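Local coordinates for Carboxylesterase/phospholipase family protein (PDB 4F21) that probably hydrolyses carboxylic ester bonds as a serine hydrolase of the carboxylesterase/phospholipase branch of the alpha/beta-hydrolase superfamily, at residues Glu232-Asp235 with Ile236-Ile240; Gly202-Leu205 with Ser206-Lys210. One frame throughout, in Å; residues are numbered along the deposited sequence.

Two helices of one alpha/beta-hydrolase fold illustrate how the same i to i+4 ladder serves different surroundings. Interaction 1 lies on helix 230-243 and is the more buried; interaction 2, on helix 199-210, is partly buried and belongs to the crossover between strands 186-191 and 216-221. Their centres are about 20 Å apart, with nearest atoms about 11 Å apart, so neither touches the other. In the first, the side-chain contact is mainly apolar, centred on I236, with side chains reaching strands 159-163 and 186-191. The second divides its labour: the leucine pair L205 and L209 packs on one flank, while an aspartate-lysine salt bridge spans another.

Interaction 1: residues Glu232-Asp235 with Ile236-Ile240; sequences EIKD and ISNFI
I236 shows how one residue can serve two neighbours of the preceding turn in helix 230-243, a helix of the alpha/beta-hydrolase fold. Its CG1 branch is anti to the carbonyl carbon (chi1 -71°), which carries CD1 back over the earlier turn. There CD1 lies 4.1 Å from E232 CG and 4.2 Å from I233 CD1, and the I236 side chain crosses both of these at a slant. E232 continues past this apolar contact as an extended chain, and its OE1 makes a weak hydrogen bond to C229 N. Beyond the helix, E232 touches L163 and C189, I236 and F239 meet M161, and I233 rests on I56 and F60, so the isoleucine pair joins the sheet-facing part of the helix to a loop.

The backbone supplies the regular frame. I236 N donates to E232 O, and S237 N donates to I233 O. D235 spends its polar end outside the two segments, OD2 being hydrogen-bonded to Y221 OH. The isoleucine packs against the backbone too: I236 CG1 sits 3.2 Å from E232 O, the same oxygen that accepts the I236 N-H at 2.9 Å.

Interaction 2: residues Gly202-Leu205 with Ser206-Lys210; sequences GHDL and SDKLK
Helix 199-210 is the connection of a beta-alpha-beta crossover between strands 186-191 and 216-221, and within it D204 and K208 form an i to i+4 salt bridge. The lysine doubles back to make it. Its chain is bent at chi3 (-62°), bringing the ammonium to the syn side of the carboxylate, where K208 NZ stands 3.0 Å from D204 OD2 and 32° out of the carboxylate plane. The aliphatic part of the lysine also takes part, with K208 CE 3.2 Å from D204 OD1, and the two side chains meet at an oblique angle. K208 NZ has a further, weak hydrogen bond to L167 O.

On another flank, L205 and L209 lie side by side and point the same way, L205 CD2 being 3.7 Å from L209 CD1. L209 also touches N216. The backbone bond from L209 N to L205 O, 2.9 Å long, joins the same two residues, and L209 CG packs 3.2 Å from L205 O. S206 and H203 direct their polar ends outside the local contact: S206 OG bonds to N216 OD1, and H203 NE2 to E199 OE1, while the imidazole meets the ring of Y218.

The helix thus ties its turns together by two chemistries. Apolar packing belongs to the buried leucines, whereas the partly exposed D204 and K208 pair opposite charges, an arrangement that would probably favour the ionised state of both groups.

Interaction 1: residues Glu232-Asp235 with Ile236-Ile240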
# COMPACT_ATOMS: atom_id res chain seq x y z
N GLU A 232 15.53 -2.28 2.83
CA GLU A 232 14.18 -1.80 2.59
C GLU A 232 13.46 -1.54 3.91
O GLU A 232 12.76 -0.56 4.04
CB GLU A 232 13.39 -2.81 1.76
CG GLU A 232 11.99 -2.36 1.41
CD GLU A 232 11.32 -3.30 0.44
OE1 GLU A 232 11.89 -4.38 0.16
OE2 GLU A 232 10.22 -2.96 -0.06
N ILE A 233 13.65 -2.43 4.88
CA ILE A 233 13.04 -2.27 6.19
C ILE A 233 13.55 -0.99 6.85
O ILE A 233 12.77 -0.22 7.43
CB ILE A 233 13.32 -3.48 7.10
CG1 ILE A 233 12.34 -4.61 6.77
CG2 ILE A 233 13.17 -3.12 8.55
CD1 ILE A 233 10.91 -4.29 7.13
N LYS A 234 14.85 -0.76 6.74
CA LYS A 234 15.45 0.48 7.20
C LYS A 234 14.79 1.69 6.53
O LYS A 234 14.45 2.66 7.21
CB LYS A 234 16.96 0.50 6.93
CG LYS A 234 17.63 1.81 7.30
CD LYS A 234 18.96 1.99 6.57
CE LYS A 234 19.57 3.35 6.90
NZ LYS A 234 20.78 3.64 6.07
N ASP A 235 14.60 1.62 5.22
CA ASP A 235 14.00 2.73 4.49
C ASP A 235 12.53 2.98 4.86
O ASP A 235 12.07 4.12 4.87
CB ASP A 235 14.13 2.54 2.97
CG ASP A 235 15.42 3.12 2.42
OD1 ASP A 235 16.09 3.88 3.16
OD2 ASP A 235 15.75 2.83 1.25
N ILE A 236 11.81 1.91 5.15
CA ILE A 236 10.41 1.97 5.57
C ILE A 236 10.33 2.67 6.92
O ILE A 236 9.55 3.61 7.11
CB ILE A 236 9.83 0.55 5.71
CG1 ILE A 236 9.65 -0.10 4.33
CG2 ILE A 236 8.52 0.57 6.46
CD1 ILE A 236 9.26 -1.55 4.41
N SER A 237 11.16 2.18 7.84
CA SER A 237 11.34 2.80 9.14
C SER A 237 11.57 4.29 8.97
O SER A 237 10.86 5.12 9.54
CB SER A 237 12.54 2.17 9.86
OG SER A 237 13.11 3.07 10.78
N ASN A 238 12.57 4.64 8.16
CA ASN A 238 12.90 6.03 7.91
C ASN A 238 11.74 6.83 7.29
O ASN A 238 11.64 8.04 7.51
CB ASN A 238 14.18 6.14 7.07
CG ASN A 238 15.42 5.79 7.86
OD1 ASN A 238 16.18 4.89 7.49
ND2 ASN A 238 15.63 6.49 8.97
N PHE A 239 10.87 6.16 6.54
CA PHE A 239 9.69 6.82 5.98
C PHE A 239 8.71 7.17 7.09
O PHE A 239 8.28 8.32 7.20
CB PHE A 239 9.00 5.96 4.93
CG PHE A 239 7.76 6.61 4.34
CD1 PHE A 239 7.86 7.44 3.23
CD2 PHE A 239 6.51 6.38 4.89
CE1 PHE A 239 6.73 8.03 2.68
CE2 PHE A 239 5.38 6.97 4.35
CZ PHE A 239 5.49 7.79 3.24
N ILE A 240 8.34 6.18 7.89
CA ILE A 240 7.47 6.41 9.04
C ILE A 240 8.02 7.52 9.95
O ILE A 240 7.27 8.36 10.45
CB ILE A 240 7.23 5.12 9.84
CG1 ILE A 240 6.41 4.13 8.99
CG2 ILE A 240 6.52 5.41 11.15
CD1 ILE A 240 6.89 2.70 9.09

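Interaction 2: residues Gly202-Leu205 with Ser206-Lys210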
# COMPACT_ATOMS: atom_id res chain seq x y z
N GLY A 202 6.32 -1.53 -11.26
CA GLY A 202 6.54 -0.62 -10.15
C GLY A 202 6.89 0.76 -10.68
O GLY A 202 6.42 1.78 -10.16
N HIS A 203 7.73 0.78 -11.71
CA HIS A 203 8.00 2.01 -12.44
C HIS A 203 6.70 2.55 -13.01
O HIS A 203 6.49 3.76 -13.05
CB HIS A 203 8.98 1.76 -13.59
CG HIS A 203 10.41 1.66 -13.17
ND1 HIS A 203 11.20 2.77 -12.93
CD2 HIS A 203 11.21 0.59 -12.95
CE1 HIS A 203 12.41 2.38 -12.58
NE2 HIS A 203 12.44 1.06 -12.58
N ASP A 204 5.82 1.65 -13.43
CA ASP A 204 4.52 2.03 -13.97
C ASP A 204 3.65 2.72 -12.92
O ASP A 204 3.04 3.75 -13.19
CB ASP A 204 3.80 0.82 -14.56
CG ASP A 204 2.51 1.19 -15.26
OD1 ASP A 204 2.46 2.26 -15.90
OD2 ASP A 204 1.53 0.41 -15.17
N LEU A 205 3.59 2.14 -11.72
CA LEU A 205 2.84 2.74 -10.62
C LEU A 205 3.41 4.10 -10.23
O LEU A 205 2.68 5.08 -10.12
CB LEU A 205 2.83 1.80 -9.40
CG LEU A 205 2.17 2.26 -8.09
CD1 LEU A 205 1.46 1.10 -7.42
CD2 LEU A 205 3.19 2.86 -7.13
N SER A 206 4.73 4.15 -10.03
CA SER A 206 5.40 5.38 -9.62
C SER A 206 5.23 6.51 -10.64
O SER A 206 4.94 7.65 -10.28
CB SER A 206 6.89 5.13 -9.38
OG SER A 206 7.56 6.34 -9.08
N ASP A 207 5.42 6.18 -11.91
CA ASP A 207 5.29 7.16 -12.99
C ASP A 207 3.84 7.60 -13.15
O ASP A 207 3.57 8.80 -13.31
CB ASP A 207 5.82 6.59 -14.31
CG ASP A 207 7.33 6.72 -14.43
OD1 ASP A 207 7.81 7.80 -14.84
OD2 ASP A 207 8.05 5.74 -14.13
N LYS A 208 2.91 6.65 -13.12
CA LYS A 208 1.49 6.97 -13.26
C LYS A 208 0.95 7.73 -12.06
O LYS A 208 -0.12 8.33 -12.13
CB LYS A 208 0.66 5.72 -13.55
CG LYS A 208 0.78 5.22 -14.98
CD LYS A 208 -0.34 4.25 -15.36
CE LYS A 208 -0.32 3.00 -14.49
NZ LYS A 208 -1.12 1.89 -15.08
N LEU A 209 1.68 7.69 -10.95
CA LEU A 209 1.36 8.54 -9.81
C LEU A 209 2.02 9.91 -9.97
O LEU A 209 1.47 10.93 -9.53
CB LEU A 209 1.80 7.89 -8.50
CG LEU A 209 0.95 6.73 -7.99
CD1 LEU A 209 1.56 6.13 -6.73
CD2 LEU A 209 -0.48 7.18 -7.73
N LYS A 210 3.19 9.93 -10.60
CA LYS A 210 3.93 11.17 -10.82
C LYS A 210 3.17 12.14 -11.72
O LYS A 210 2.95 13.29 -11.35
CB LYS A 210 5.30 10.87 -11.46
CG LYS A 210 6.08 12.14 -11.78
CD LYS A 210 7.21 11.88 -12.76
CE LYS A 210 7.93 13.18 -13.12
NZ LYS A 210 7.01 14.20 -13.72